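Local coordinates for spore germination protein B3 (Bacillus subtilis subsp. subtilis, PDB 3N54) that takes part in the spore germination response to a mixture of L-asparagine, glucose, fructose and potassium ions, as a lipoprotein component of a germinant receptor, at residues D14-N17 and D18-K22; A56-D59 and V60-K63; L306-H309 and I310-Q313; D326-F329 and S330-F334. All coordinates share one frame; numbering follows the deposited sequence.

In the fold
The four contacts are local and form two pairs at opposite sides of the chain's centre. Contacts 1 and 2 lie within the N-terminal domain, at one end of an antiparallel three-stranded sheet, with centres about 12 Å apart. They touch through Tyr21: its CE1 lies 3.5 Å from Val57 O, and its OH lies 3.6 Å from Ile62 CG1. A sulfate, probably from the crystallisation liquor, sits beside the same tyrosine. Contacts 3 and 4 belong to the C-terminal domain. Their centres are about 13 Å apart, but they do not touch directly. Contact 1 lies about 57 Å, centre to centre, from contacts 3 and 4.

Contact 1 (D14-N17 and D18-K22); sequences DETN and DHQYK
Thr16 OG1 donates to Asp18 OD2 over 2.6 Å and meets that oxygen nearly along its C-O axis. The Thr16 hydroxyl stands between the backbone N and the carbonyl carbon (chi1 65°), and Asp18 takes up a similar torsion, which brings the carboxylate to it across the turn. The same OG1 also accepts a weak bond from Gln20 N. One hydroxyl thus ties together Asp18 inside the turn and Gln20 just after it. Among the backbone bonds, Thr16 N reaches Gln20 O over 2.9 Å. Farther from the turn, Asp14 and Lys22 form an antiparallel hydrogen-bonded pair, with Lys22 N to Asp14 O at 2.9 Å and the return bond from Asp14 N to Lys22 O. Between these bonds sits the non-hydrogen-bonded pair Glu15-Tyr21. A water lies within bonding distance of both Lys22 O and Asp14 OD2. At the tip, His19 N bonds to Thr16 O at 3.0 Å. Packing is lighter. Glu15 OE1 lies 4.1 Å above the centre of the His19 ring, with the carboxylate and ring planes 74° apart. The side chains of Thr16 and Lys22 cross at about a right angle, Thr16 CG2 3.9 Å from Lys22 CB. The Lys22 side chain also touches Thr52 and Leu54 of the third strand. Residues Thr16 to His19 make a type I turn, and His19 then takes a positive phi of 45°. Strands 8-15 and 21-28 form a beta hairpin; its connection is consistent with a type I turn plus G1 bulge.

Contact 2 (A56-D59 and V60-K63); sequences AVSD and VSIK. With SO4 (sulfate ion), chain C.
The Ser58 carbonyl, the flat group at the centre of this contact, receives Ile62 N at 3.1 Å. Ser61 N adds a weak bond to the same oxygen. Another flat group comes from the hairpin: the Tyr21 side chain lies against Val57 and Ile62. The Ser58 side chain reaches forward to the first turn of the helix. Its OG lies between the backbone N and the carbonyl carbon (chi1 73°), and it accepts from Ser61 N over 3.1 Å. It gives an amide of the first turn a better acceptor than its weak bond to Ser58 O. One residue on from the Ile62 bond, Lys63 N bonds to Asp59 O at 3.0 Å, while the Lys63 chain runs extended and its amine leads away. The apolar part is small. Val57 CG1 is 4.1 Å from Ile62 CD1, but CG1 sits too close to Ser61 OG in the model, so its place is doubtful. Ahead of the helix, Val57 N gives a nearly straight but very short bond, 2.5 Å, to O1 of a sulfate ion. Ala56 CB lies 3.4 Å from sulfate O3. The ion probably came from the crystallisation liquor, so it need not mark a natural site. Ser58 is a serine N-cap, and it starts the short surface helix 59-63 after a short loop that follows strand 46-55.

Contact 3 (L306-H309 and I310-Q313); sequences LSDH and IRIQ
Ile310 lays its CG1 branch against the Ser307 carbonyl, with CG1 3.1 Å from Ser307 O. CG1 lies between the backbone N and the carbonyl carbon (chi1 68°), which turns it back along the helix. The side chain also reaches Phe247, Pro238, Trp318 and Trp325. With an alanine here, a gap is likely to open beside these four residues, where the CG1 branch and CD1 had lain. Arg311 N bonds to Ser307 O at 3.1 Å. Its side chain runs alongside Asp308, pointing the same way, and bends at chi3 (57°). A long salt bridge of 3.6 Å joins Arg311 NH2 to Asp308 OD1. The guanidinium and carboxylate planes are 76° apart, so the groups do not pair flat. The stronger partner of Asp308 is the hydroxyl of Tyr163, hydrogen-bonded to OD1. Ile312 N bonds to Asp308 O, and Ile312 CG1 lies 3.3 Å from that same oxygen. Gln313 N closes on His309 O at 3.1 Å. The Gln313 chain folds at chi2, and its NE2 donates to a water at 3.1 Å. That water forms a weak link to His309 ND1. Leu306, His309 and Ile310 touch Ile236, Pro238 or Phe247 in strands 223-240 and 245-258. The whole is a short alpha-helix laid against a mixed beta sheet, with an i to i+3 acid-base pair along another side.

Contact 4 (D326-F329 and S330-F334); sequences DEIF and SETDF
This contact is a helix-to-strand junction, where helix 325-331 runs out and strand 333-342 of the four-stranded mixed sheet begins. The last regular bond is Ser330 N to Asp326 O at 2.9 Å. After it the helix slackens, and Glu331 N makes only weak bonds, to Glu327 O and Ile328 O. Thr332 secures the exit. Its OG1 donates to Ile328 O over 2.6 Å, from 41° above the carbonyl plane. OG1 lies anti to the carbonyl carbon (chi1 -58°), which turns it back onto the final turn. Thr332 N adds a bond to Phe329 O at 3.1 Å. Gln296 of the long helix 271-299 holds the same region, its NE2 bonding to Phe329 O and Thr332 O and its backbone O taking Ser330 OG, while Asp326 makes a salt bridge with Arg187. On the outer side, Glu327 and Glu331 lie side by side with carboxylate planes 89° apart. Their OE1 atoms, like in charge, are 3.9 Å apart; Lys244 also touches Glu331. Glu331 CG lies 3.4 Å from Glu327 O, and OE2 comes near Ile328 CD1. A glycine in place of Glu331 would probably leave Glu327 O and Ile328 CD1 without the cover of its chain. Inward, Phe329 and Phe334 pack beside Met292, and the Phe334 ring lies almost parallel to that of Phe247. Phe329 CE1 meets Phe334 CZ at 3.8 Å, at the edge of the Phe334 ring.

Contact 1 (D14-N17 and D18-K22)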
ATOM      1  N   ASP A  14      17.431  33.345  -3.207  1.00 34.18           N
ATOM      2  CA  ASP A  14      18.028  33.740  -4.473  1.00 36.73           C
ATOM      3  C   ASP A  14      17.094  33.499  -5.649  1.00 37.88           C
ATOM      4  O   ASP A  14      16.141  32.710  -5.570  1.00 36.49           O
ATOM      5  CB  ASP A  14      19.296  32.924  -4.732  1.00 38.19           C
ATOM      6  CG  ASP A  14      20.481  33.400  -3.932  1.00 39.53           C
ATOM      7  OD1 ASP A  14      20.881  34.570  -4.119  1.00 41.37           O
ATOM      8  OD2 ASP A  14      21.042  32.592  -3.155  1.00 39.65           O
ATOM      9  N   GLU A  15      17.377  34.212  -6.732  1.00 40.69           N
ATOM     10  CA  GLU A  15      16.813  33.922  -8.037  1.00 43.21           C
ATOM     11  C   GLU A  15      18.020  33.477  -8.855  1.00 46.38           C
ATOM     12  O   GLU A  15      19.030  34.185  -8.896  1.00 48.04           O
ATOM     13  CB  GLU A  15      16.135  35.128  -8.655  1.00 44.12           C
ATOM     14  CG  GLU A  15      15.650  34.854 -10.064  1.00 47.69           C
ATOM     15  CD  GLU A  15      14.743  35.926 -10.614  1.00 50.10           C
ATOM     16  OE1 GLU A  15      14.313  35.768 -11.772  1.00 54.99           O
ATOM     17  OE2 GLU A  15      14.455  36.922  -9.913  1.00 50.98           O
ATOM     18  N   THR A  16      17.932  32.304  -9.476  1.00 48.38           N
ATOM     19  CA  THR A  16      19.081  31.717 -10.172  1.00 52.13           C
ATOM     20  C   THR A  16      19.205  32.182 -11.620  1.00 56.26           C
ATOM     21  O   THR A  16      18.311  32.844 -12.144  1.00 55.56           O
ATOM     22  CB  THR A  16      19.006  30.178 -10.159  1.00 53.08           C
ATOM     23  OG1 THR A  16      17.867  29.753 -10.911  1.00 53.00           O
ATOM     24  CG2 THR A  16      18.907  29.657  -8.737  1.00 50.03           C
ATOM     25  N   ASN A  17      20.330  31.822 -12.252  1.00 61.25           N
ATOM     26  CA  ASN A  17      20.602  32.166 -13.658  1.00 66.29           C
ATOM     27  C   ASN A  17      19.567  31.570 -14.610  1.00 68.16           C
ATOM     28  O   ASN A  17      19.182  32.209 -15.594  1.00 70.28           O
ATOM     29  CB  ASN A  17      22.001  31.714 -14.082  1.00 71.09           C
ATOM     30  CG  ASN A  17      23.106  32.408 -13.306  1.00 71.88           C
ATOM     31  OD1 ASN A  17      22.856  33.065 -12.295  1.00 69.94           O
ATOM     32  ND2 ASN A  17      24.340  32.254 -13.771  1.00 77.50           N
ATOM     33  N   ASP A  18      19.119  30.350 -14.315  1.00 68.28           N
ATOM     34  CA  ASP A  18      18.064  29.711 -15.109  1.00 70.35           C
ATOM     35  C   ASP A  18      16.673  30.024 -14.541  1.00 66.57           C
ATOM     36  O   ASP A  18      15.757  29.200 -14.613  1.00 67.12           O
ATOM     37  CB  ASP A  18      18.299  28.194 -15.251  1.00 73.80           C
ATOM     38  CG  ASP A  18      18.502  27.487 -13.920  1.00 72.07           C
ATOM     39  OD1 ASP A  18      19.115  26.399 -13.930  1.00 76.95           O
ATOM     40  OD2 ASP A  18      18.066  28.004 -12.868  1.00 69.38           O
ATOM     41  N   HIS A  19      16.538  31.221 -13.966  1.00 63.47           N
ATOM     42  CA  HIS A  19      15.259  31.761 -13.502  1.00 60.60           C
ATOM     43  C   HIS A  19      14.391  30.763 -12.713  1.00 58.31           C
ATOM     44  O   HIS A  19      13.496  30.095 -13.232  1.00 60.36           O
ATOM     45  CB  HIS A  19      14.482  32.352 -14.689  1.00 62.98           C
ATOM     46  CG  HIS A  19      15.046  33.649 -15.193  1.00 65.36           C
ATOM     47  ND1 HIS A  19      14.274  34.605 -15.819  1.00 67.84           N
ATOM     48  CD2 HIS A  19      16.297  34.165 -15.127  1.00 67.62           C
ATOM     49  CE1 HIS A  19      15.031  35.638 -16.148  1.00 69.40           C
ATOM     50  NE2 HIS A  19      16.263  35.399 -15.734  1.00 69.76           N
ATOM     51  N   GLN A  20      14.707  30.664 -11.443  1.00 54.58           N
ATOM     52  CA  GLN A  20      13.887  29.953 -10.509  1.00 52.17           C
ATOM     53  C   GLN A  20      14.301  30.458  -9.149  1.00 47.31           C
ATOM     54  O   GLN A  20      15.384  31.006  -8.984  1.00 46.92           O
ATOM     55  CB  GLN A  20      14.040  28.433 -10.649  1.00 55.07           C
ATOM     56  CG  GLN A  20      15.444  27.885 -10.487  1.00 57.36           C
ATOM     57  CD  GLN A  20      15.618  26.503 -11.123  1.00 63.54           C
ATOM     58  OE1 GLN A  20      16.685  25.888 -11.023  1.00 66.45           O
ATOM     59  NE2 GLN A  20      14.573  26.017 -11.787  1.00 66.24           N
ATOM     60  N   TYR A  21      13.418  30.311  -8.187  1.00 43.65           N
ATOM     61  CA  TYR A  21      13.734  30.682  -6.837  1.00 39.79           C
ATOM     62  C   TYR A  21      14.474  29.531  -6.173  1.00 38.97           C
ATOM     63  O   TYR A  21      14.163  28.364  -6.403  1.00 39.53           O
ATOM     64  CB  TYR A  21      12.465  31.063  -6.092  1.00 38.59           C
ATOM     65  CG  TYR A  21      11.870  32.307  -6.673  1.00 39.13           C
ATOM     66  CD1 TYR A  21      10.824  32.248  -7.583  1.00 41.70           C
ATOM     67  CD2 TYR A  21      12.395  33.549  -6.356  1.00 39.01           C
ATOM     68  CE1 TYR A  21      10.296  33.409  -8.138  1.00 43.60           C
ATOM     69  CE2 TYR A  21      11.883  34.700  -6.893  1.00 41.21           C
ATOM     70  CZ  TYR A  21      10.830  34.627  -7.785  1.00 44.29           C
ATOM     71  OH  TYR A  21      10.331  35.781  -8.329  1.00 48.55           O
ATOM     72  N   LYS A  22      15.493  29.879  -5.395  1.00 37.09           N
ATOM     73  CA  LYS A  22      16.241  28.913  -4.625  1.00 37.08           C
ATOM     74  C   LYS A  22      16.346  29.421  -3.202  1.00 34.70           C
ATOM     75  O   LYS A  22      16.972  30.442  -2.953  1.00 34.46           O
ATOM     76  CB  LYS A  22      17.633  28.661  -5.215  1.00 39.05           C
ATOM     77  CG  LYS A  22      18.350  27.487  -4.551  1.00 40.87           C
ATOM     78  CD  LYS A  22      19.637  27.069  -5.258  1.00 45.72           C
ATOM     79  CE  LYS A  22      20.799  27.998  -4.928  1.00 47.42           C
ATOM     80  NZ  LYS A  22      22.136  27.385  -5.271  1.00 51.61           N
TER
HETATM   81  O   HOH W   1      19.453  30.210  -2.087  1.00 31.98           O

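Contact 2 (A56-D59 and V60-K63)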
ATOM      1  N   ALA A  56      10.042  27.434  -9.656  1.00 47.84           N
ATOM      2  CA  ALA A  56       9.781  28.463 -10.658  1.00 49.55           C
ATOM      3  C   ALA A  56       8.501  29.158 -10.226  1.00 49.95           C
ATOM      4  O   ALA A  56       7.510  28.489  -9.946  1.00 50.62           O
ATOM      5  CB  ALA A  56       9.615  27.841 -12.018  1.00 50.99           C
ATOM      6  N   VAL A  57       8.510  30.486 -10.131  1.00 51.08           N
ATOM      7  CA  VAL A  57       7.295  31.253  -9.766  1.00 51.37           C
ATOM      8  C   VAL A  57       7.160  32.513 -10.651  1.00 52.76           C
ATOM      9  O   VAL A  57       8.129  33.240 -10.838  1.00 52.84           O
ATOM     10  CB  VAL A  57       7.267  31.612  -8.236  1.00 50.24           C
ATOM     11  CG1 VAL A  57       6.064  32.448  -7.889  1.00 50.40           C
ATOM     12  CG2 VAL A  57       7.287  30.355  -7.373  1.00 48.73           C
ATOM     13  N   SER A  58       5.961  32.767 -11.189  1.00 53.93           N
ATOM     14  CA  SER A  58       5.747  33.906 -12.108  1.00 55.20           C
ATOM     15  C   SER A  58       5.660  35.220 -11.347  1.00 55.00           C
ATOM     16  O   SER A  58       5.375  35.238 -10.145  1.00 54.56           O
ATOM     17  CB  SER A  58       4.478  33.727 -12.960  1.00 56.51           C
ATOM     18  OG  SER A  58       3.286  33.916 -12.201  1.00 55.44           O
ATOM     19  N   ASP A  59       5.912  36.319 -12.050  1.00 55.74           N
ATOM     20  CA  ASP A  59       5.796  37.650 -11.460  1.00 55.55           C
ATOM     21  C   ASP A  59       4.386  37.863 -10.933  1.00 55.12           C
ATOM     22  O   ASP A  59       4.204  38.462  -9.876  1.00 54.44           O
ATOM     23  CB  ASP A  59       6.141  38.739 -12.487  1.00 57.02           C
ATOM     24  CG  ASP A  59       7.626  38.789 -12.809  1.00 57.88           C
ATOM     25  OD1 ASP A  59       8.411  38.075 -12.134  1.00 58.01           O
ATOM     26  OD2 ASP A  59       8.006  39.551 -13.728  1.00 59.77           O
ATOM     27  N   VAL A  60       3.402  37.364 -11.686  1.00 55.45           N
ATOM     28  CA  VAL A  60       1.995  37.433 -11.303  1.00 55.20           C
ATOM     29  C   VAL A  60       1.719  36.678  -9.992  1.00 53.17           C
ATOM     30  O   VAL A  60       0.929  37.149  -9.181  1.00 53.72           O
ATOM     31  CB  VAL A  60       1.077  36.907 -12.445  1.00 56.81           C
ATOM     32  CG1 VAL A  60      -0.378  36.819 -12.006  1.00 57.54           C
ATOM     33  CG2 VAL A  60       1.186  37.806 -13.664  1.00 58.86           C
ATOM     34  N   SER A  61       2.373  35.531  -9.777  1.00 51.11           N
ATOM     35  CA  SER A  61       2.196  34.729  -8.544  1.00 48.76           C
ATOM     36  C   SER A  61       2.890  35.325  -7.308  1.00 46.44           C
ATOM     37  O   SER A  61       2.491  35.037  -6.189  1.00 45.88           O
ATOM     38  CB  SER A  61       2.704  33.300  -8.740  1.00 48.22           C
ATOM     39  OG  SER A  61       4.104  33.282  -8.967  1.00 48.29           O
ATOM     40  N   ILE A  62       3.952  36.098  -7.513  1.00 44.58           N
ATOM     41  CA  ILE A  62       4.573  36.869  -6.440  1.00 42.98           C
ATOM     42  C   ILE A  62       3.622  38.012  -6.074  1.00 42.90           C
ATOM     43  O   ILE A  62       3.427  38.344  -4.910  1.00 42.27           O
ATOM     44  CB  ILE A  62       5.954  37.456  -6.886  1.00 42.76           C
ATOM     45  CG1 ILE A  62       6.991  36.343  -7.011  1.00 42.64           C
ATOM     46  CG2 ILE A  62       6.459  38.493  -5.916  1.00 41.63           C
ATOM     47  CD1 ILE A  62       7.278  35.640  -5.704  1.00 40.18           C
ATOM     48  N   LYS A  63       3.036  38.592  -7.109  1.00 43.12           N
ATOM     49  CA  LYS A  63       2.109  39.712  -7.010  1.00 43.99           C
ATOM     50  C   LYS A  63       0.733  39.328  -6.429  1.00 43.24           C
ATOM     51  O   LYS A  63       0.123  40.115  -5.712  1.00 43.31           O
ATOM     52  CB  LYS A  63       1.972  40.315  -8.422  1.00 45.34           C
ATOM     53  CG  LYS A  63       0.923  41.377  -8.627  1.00 48.81           C
ATOM     54  CD  LYS A  63       0.894  41.789 -10.108  1.00 51.74           C
ATOM     55  CE  LYS A  63      -0.240  42.753 -10.428  1.00 54.40           C
ATOM     56  NZ  LYS A  63      -0.155  43.210 -11.847  1.00 56.97           N
TER
HETATM   57  S   SO4 C   2      11.086  32.095 -11.941  1.00112.64           S
HETATM   58  O1  SO4 C   2      10.514  31.817 -10.636  1.00112.61           O
HETATM   59  O2  SO4 C   2      12.469  32.520 -11.765  1.00112.40           O
HETATM   60  O3  SO4 C   2      10.996  30.868 -12.725  1.00113.22           O
HETATM   61  O4  SO4 C   2      10.355  33.163 -12.617  1.00112.57           O

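Contact 3 (L306-H309 and I310-Q313)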
ATOM      1  N   LEU A 306      -6.045 -10.585   9.304  1.00 54.56           N
ATOM      2  CA  LEU A 306      -6.521 -11.914   9.713  1.00 57.44           C
ATOM      3  C   LEU A 306      -6.577 -11.984  11.236  1.00 60.75           C
ATOM      4  O   LEU A 306      -7.437 -12.656  11.800  1.00 63.28           O
ATOM      5  CB  LEU A 306      -5.638 -13.054   9.178  1.00 56.83           C
ATOM      6  CG  LEU A 306      -5.888 -13.668   7.793  1.00 56.35           C
ATOM      7  CD1 LEU A 306      -7.350 -14.072   7.600  1.00 58.53           C
ATOM      8  CD2 LEU A 306      -5.469 -12.733   6.703  1.00 55.49           C
ATOM      9  N   SER A 307      -5.641 -11.296  11.888  1.00 61.63           N
ATOM     10  CA  SER A 307      -5.601 -11.190  13.347  1.00 65.08           C
ATOM     11  C   SER A 307      -6.948 -10.808  13.960  1.00 68.02           C
ATOM     12  O   SER A 307      -7.326 -11.321  15.011  1.00 70.86           O
ATOM     13  CB  SER A 307      -4.569 -10.143  13.762  1.00 64.42           C
ATOM     14  OG  SER A 307      -4.823  -8.910  13.117  1.00 62.18           O
ATOM     15  N   ASP A 308      -7.665  -9.901  13.304  1.00 68.00           N
ATOM     16  CA  ASP A 308      -8.948  -9.421  13.821  1.00 71.19           C
ATOM     17  C   ASP A 308      -9.998 -10.522  13.952  1.00 74.43           C
ATOM     18  O   ASP A 308     -10.848 -10.463  14.839  1.00 77.70           O
ATOM     19  CB  ASP A 308      -9.491  -8.285  12.945  1.00 69.77           C
ATOM     20  CG  ASP A 308      -8.705  -6.996  13.109  1.00 69.25           C
ATOM     21  OD1 ASP A 308      -8.018  -6.834  14.143  1.00 70.96           O
ATOM     22  OD2 ASP A 308      -8.786  -6.135  12.206  1.00 68.66           O
ATOM     23  N   HIS A 309      -9.936 -11.525  13.084  1.00 74.32           N
ATOM     24  CA  HIS A 309     -10.911 -12.615  13.122  1.00 77.79           C
ATOM     25  C   HIS A 309     -10.723 -13.529  14.333  1.00 81.64           C
ATOM     26  O   HIS A 309     -11.708 -14.023  14.882  1.00 85.30           O
ATOM     27  CB  HIS A 309     -10.884 -13.405  11.813  1.00 76.00           C
ATOM     28  CG  HIS A 309     -11.366 -12.612  10.642  1.00 74.45           C
ATOM     29  ND1 HIS A 309     -12.700 -12.506  10.312  1.00 77.00           N
ATOM     30  CD2 HIS A 309     -10.696 -11.850   9.745  1.00 71.74           C
ATOM     31  CE1 HIS A 309     -12.829 -11.730   9.250  1.00 75.43           C
ATOM     32  NE2 HIS A 309     -11.627 -11.320   8.886  1.00 72.00           N
ATOM     33  N   ILE A 310      -9.479 -13.744  14.759  1.00 81.58           N
ATOM     34  CA  ILE A 310      -9.241 -14.541  15.965  1.00 85.83           C
ATOM     35  C   ILE A 310      -9.501 -13.711  17.228  1.00 88.53           C
ATOM     36  O   ILE A 310      -9.792 -14.267  18.283  1.00 92.58           O
ATOM     37  CB  ILE A 310      -7.829 -15.186  16.007  1.00 85.29           C
ATOM     38  CG1 ILE A 310      -6.726 -14.143  16.165  1.00 83.55           C
ATOM     39  CG2 ILE A 310      -7.584 -16.025  14.749  1.00 83.25           C
ATOM     40  CD1 ILE A 310      -5.367 -14.769  16.348  1.00 84.91           C
ATOM     41  N   ARG A 311      -9.394 -12.387  17.119  1.00 86.88           N
ATOM     42  CA  ARG A 311      -9.715 -11.498  18.239  1.00 89.55           C
ATOM     43  C   ARG A 311     -11.207 -11.582  18.588  1.00 93.11           C
ATOM     44  O   ARG A 311     -11.573 -11.625  19.759  1.00 96.75           O
ATOM     45  CB  ARG A 311      -9.322 -10.048  17.918  1.00 86.85           C
ATOM     46  CG  ARG A 311      -9.733  -9.029  18.982  1.00 89.99           C
ATOM     47  CD  ARG A 311      -9.192  -7.631  18.684  1.00 88.78           C
ATOM     48  NE  ARG A 311      -9.620  -7.134  17.376  1.00 87.24           N
ATOM     49  CZ  ARG A 311     -10.828  -6.644  17.098  1.00 89.20           C
ATOM     50  NH1 ARG A 311     -11.773  -6.572  18.030  1.00 93.42           N
ATOM     51  NH2 ARG A 311     -11.100  -6.226  15.865  1.00 87.62           N
ATOM     52  N   ILE A 312     -12.052 -11.626  17.560  1.00 92.47           N
ATOM     53  CA  ILE A 312     -13.504 -11.686  17.735  1.00 96.28           C
ATOM     54  C   ILE A 312     -13.973 -13.085  18.152  1.00100.35           C
ATOM     55  O   ILE A 312     -14.751 -13.224  19.093  1.00105.01           O
ATOM     56  CB  ILE A 312     -14.249 -11.265  16.443  1.00 94.48           C
ATOM     57  CG1 ILE A 312     -13.878  -9.834  16.040  1.00 91.47           C
ATOM     58  CG2 ILE A 312     -15.756 -11.350  16.638  1.00 99.01           C
ATOM     59  CD1 ILE A 312     -14.389  -9.429  14.666  1.00 89.18           C
ATOM     60  N   GLN A 313     -13.497 -14.113  17.453  1.00 99.12           N
ATOM     61  CA  GLN A 313     -13.905 -15.495  17.730  1.00103.19           C
ATOM     62  C   GLN A 313     -13.221 -16.115  18.945  1.00105.97           C
ATOM     63  O   GLN A 313     -13.823 -16.948  19.620  1.00110.90           O
ATOM     64  CB  GLN A 313     -13.654 -16.401  16.515  1.00101.17           C
ATOM     65  CG  GLN A 313     -14.768 -16.430  15.474  1.00102.12           C
ATOM     66  CD  GLN A 313     -14.993 -15.094  14.798  1.00 99.86           C
ATOM     67  OE1 GLN A 313     -15.435 -14.136  15.431  1.00102.21           O
ATOM     68  NE2 GLN A 313     -14.714 -15.029  13.497  1.00 96.93           N
TER
HETATM   69  O   HOH W   2     -15.130 -12.064  12.626  1.00 95.14           O

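Contact 4 (D326-F329 and S330-F334)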
ATOM      1  N   ASP A 326       2.588 -12.462  14.219  1.00 63.57           N
ATOM      2  CA  ASP A 326       3.228 -12.834  12.956  1.00 63.31           C
ATOM      3  C   ASP A 326       3.861 -14.230  13.044  1.00 63.50           C
ATOM      4  O   ASP A 326       3.757 -15.015  12.099  1.00 63.31           O
ATOM      5  CB  ASP A 326       4.254 -11.779  12.515  1.00 62.94           C
ATOM      6  CG  ASP A 326       3.599 -10.545  11.885  1.00 61.91           C
ATOM      7  OD1 ASP A 326       2.406 -10.611  11.507  1.00 58.83           O
ATOM      8  OD2 ASP A 326       4.290  -9.512  11.752  1.00 60.00           O
ATOM      9  N   GLU A 327       4.486 -14.537  14.182  1.00 63.61           N
ATOM     10  CA  GLU A 327       5.056 -15.866  14.423  1.00 63.70           C
ATOM     11  C   GLU A 327       3.969 -16.926  14.292  1.00 63.07           C
ATOM     12  O   GLU A 327       4.152 -17.932  13.614  1.00 63.25           O
ATOM     13  CB  GLU A 327       5.698 -15.936  15.813  1.00 64.12           C
ATOM     14  CG  GLU A 327       6.375 -17.278  16.140  1.00 66.02           C
ATOM     15  CD  GLU A 327       6.841 -17.393  17.595  1.00 68.45           C
ATOM     16  OE1 GLU A 327       7.296 -18.493  17.980  1.00 69.78           O
ATOM     17  OE2 GLU A 327       6.752 -16.395  18.355  1.00 70.08           O
ATOM     18  N   ILE A 328       2.835 -16.685  14.939  1.00 62.47           N
ATOM     19  CA  ILE A 328       1.694 -17.599  14.886  1.00 61.95           C
ATOM     20  C   ILE A 328       1.107 -17.663  13.479  1.00 61.58           C
ATOM     21  O   ILE A 328       0.721 -18.735  13.004  1.00 61.44           O
ATOM     22  CB  ILE A 328       0.588 -17.176  15.884  1.00 61.94           C
ATOM     23  CG1 ILE A 328       1.069 -17.348  17.330  1.00 62.28           C
ATOM     24  CG2 ILE A 328      -0.685 -17.979  15.664  1.00 61.51           C
ATOM     25  CD1 ILE A 328       1.330 -18.794  17.737  1.00 62.59           C
ATOM     26  N   PHE A 329       1.032 -16.508  12.820  1.00 61.08           N
ATOM     27  CA  PHE A 329       0.522 -16.428  11.451  1.00 60.54           C
ATOM     28  C   PHE A 329       1.329 -17.325  10.509  1.00 60.82           C
ATOM     29  O   PHE A 329       0.759 -18.023   9.676  1.00 60.69           O
ATOM     30  CB  PHE A 329       0.538 -14.976  10.954  1.00 60.15           C
ATOM     31  CG  PHE A 329       0.196 -14.826   9.497  1.00 57.68           C
ATOM     32  CD1 PHE A 329      -1.089 -15.070   9.046  1.00 55.99           C
ATOM     33  CD2 PHE A 329       1.157 -14.428   8.583  1.00 55.82           C
ATOM     34  CE1 PHE A 329      -1.409 -14.925   7.708  1.00 55.55           C
ATOM     35  CE2 PHE A 329       0.845 -14.276   7.243  1.00 54.77           C
ATOM     36  CZ  PHE A 329      -0.437 -14.526   6.806  1.00 54.73           C
ATOM     37  N   SER A 330       2.650 -17.298  10.653  1.00 61.29           N
ATOM     38  CA  SER A 330       3.541 -18.124   9.841  1.00 62.06           C
ATOM     39  C   SER A 330       3.287 -19.626  10.012  1.00 62.60           C
ATOM     40  O   SER A 330       3.462 -20.395   9.068  1.00 62.88           O
ATOM     41  CB  SER A 330       5.000 -17.817  10.173  1.00 61.98           C
ATOM     42  OG  SER A 330       5.346 -16.514   9.751  1.00 62.41           O
ATOM     43  N   GLU A 331       2.875 -20.027  11.213  1.00 63.19           N
ATOM     44  CA  GLU A 331       2.595 -21.426  11.536  1.00 63.63           C
ATOM     45  C   GLU A 331       1.142 -21.809  11.279  1.00 63.62           C
ATOM     46  O   GLU A 331       0.771 -22.971  11.446  1.00 63.90           O
ATOM     47  CB  GLU A 331       2.895 -21.688  13.011  1.00 63.88           C
ATOM     48  CG  GLU A 331       4.319 -21.358  13.451  1.00 65.20           C
ATOM     49  CD  GLU A 331       4.471 -21.298  14.971  1.00 67.13           C
ATOM     50  OE1 GLU A 331       5.568 -20.918  15.441  1.00 68.38           O
ATOM     51  OE2 GLU A 331       3.497 -21.620  15.695  1.00 68.33           O
ATOM     52  N   THR A 332       0.317 -20.845  10.889  1.00 63.48           N
ATOM     53  CA  THR A 332      -1.110 -21.085  10.717  1.00 63.51           C
ATOM     54  C   THR A 332      -1.415 -21.877   9.444  1.00 63.66           C
ATOM     55  O   THR A 332      -0.727 -21.734   8.436  1.00 63.60           O
ATOM     56  CB  THR A 332      -1.883 -19.744  10.703  1.00 63.48           C
ATOM     57  OG1 THR A 332      -1.631 -19.040  11.927  1.00 63.58           O
ATOM     58  CG2 THR A 332      -3.372 -19.969  10.552  1.00 63.02           C
ATOM     59  N   ASP A 333      -2.448 -22.714   9.511  1.00 63.86           N
ATOM     60  CA  ASP A 333      -2.903 -23.502   8.369  1.00 64.16           C
ATOM     61  C   ASP A 333      -4.201 -22.920   7.835  1.00 63.96           C
ATOM     62  O   ASP A 333      -4.990 -22.349   8.587  1.00 63.98           O
ATOM     63  CB  ASP A 333      -3.122 -24.966   8.764  1.00 64.48           C
ATOM     64  CG  ASP A 333      -1.840 -25.657   9.198  1.00 65.45           C
ATOM     65  OD1 ASP A 333      -1.723 -26.878   8.966  1.00 67.74           O
ATOM     66  OD2 ASP A 333      -0.947 -24.989   9.765  1.00 66.89           O
ATOM     67  N   PHE A 334      -4.422 -23.079   6.536  1.00 63.82           N
ATOM     68  CA  PHE A 334      -5.614 -22.559   5.886  1.00 63.79           C
ATOM     69  C   PHE A 334      -6.336 -23.661   5.131  1.00 64.06           C
ATOM     70  O   PHE A 334      -5.707 -24.486   4.468  1.00 64.09           O
ATOM     71  CB  PHE A 334      -5.242 -21.420   4.928  1.00 63.73           C
ATOM     72  CG  PHE A 334      -4.645 -20.225   5.614  1.00 62.89           C
ATOM     73  CD1 PHE A 334      -3.296 -20.190   5.921  1.00 62.39           C
ATOM     74  CD2 PHE A 334      -5.439 -19.142   5.969  1.00 62.88           C
ATOM     75  CE1 PHE A 334      -2.742 -19.092   6.569  1.00 62.79           C
ATOM     76  CE2 PHE A 334      -4.897 -18.040   6.618  1.00 62.52           C
ATOM     77  CZ  PHE A 334      -3.546 -18.015   6.920  1.00 62.55           C
TER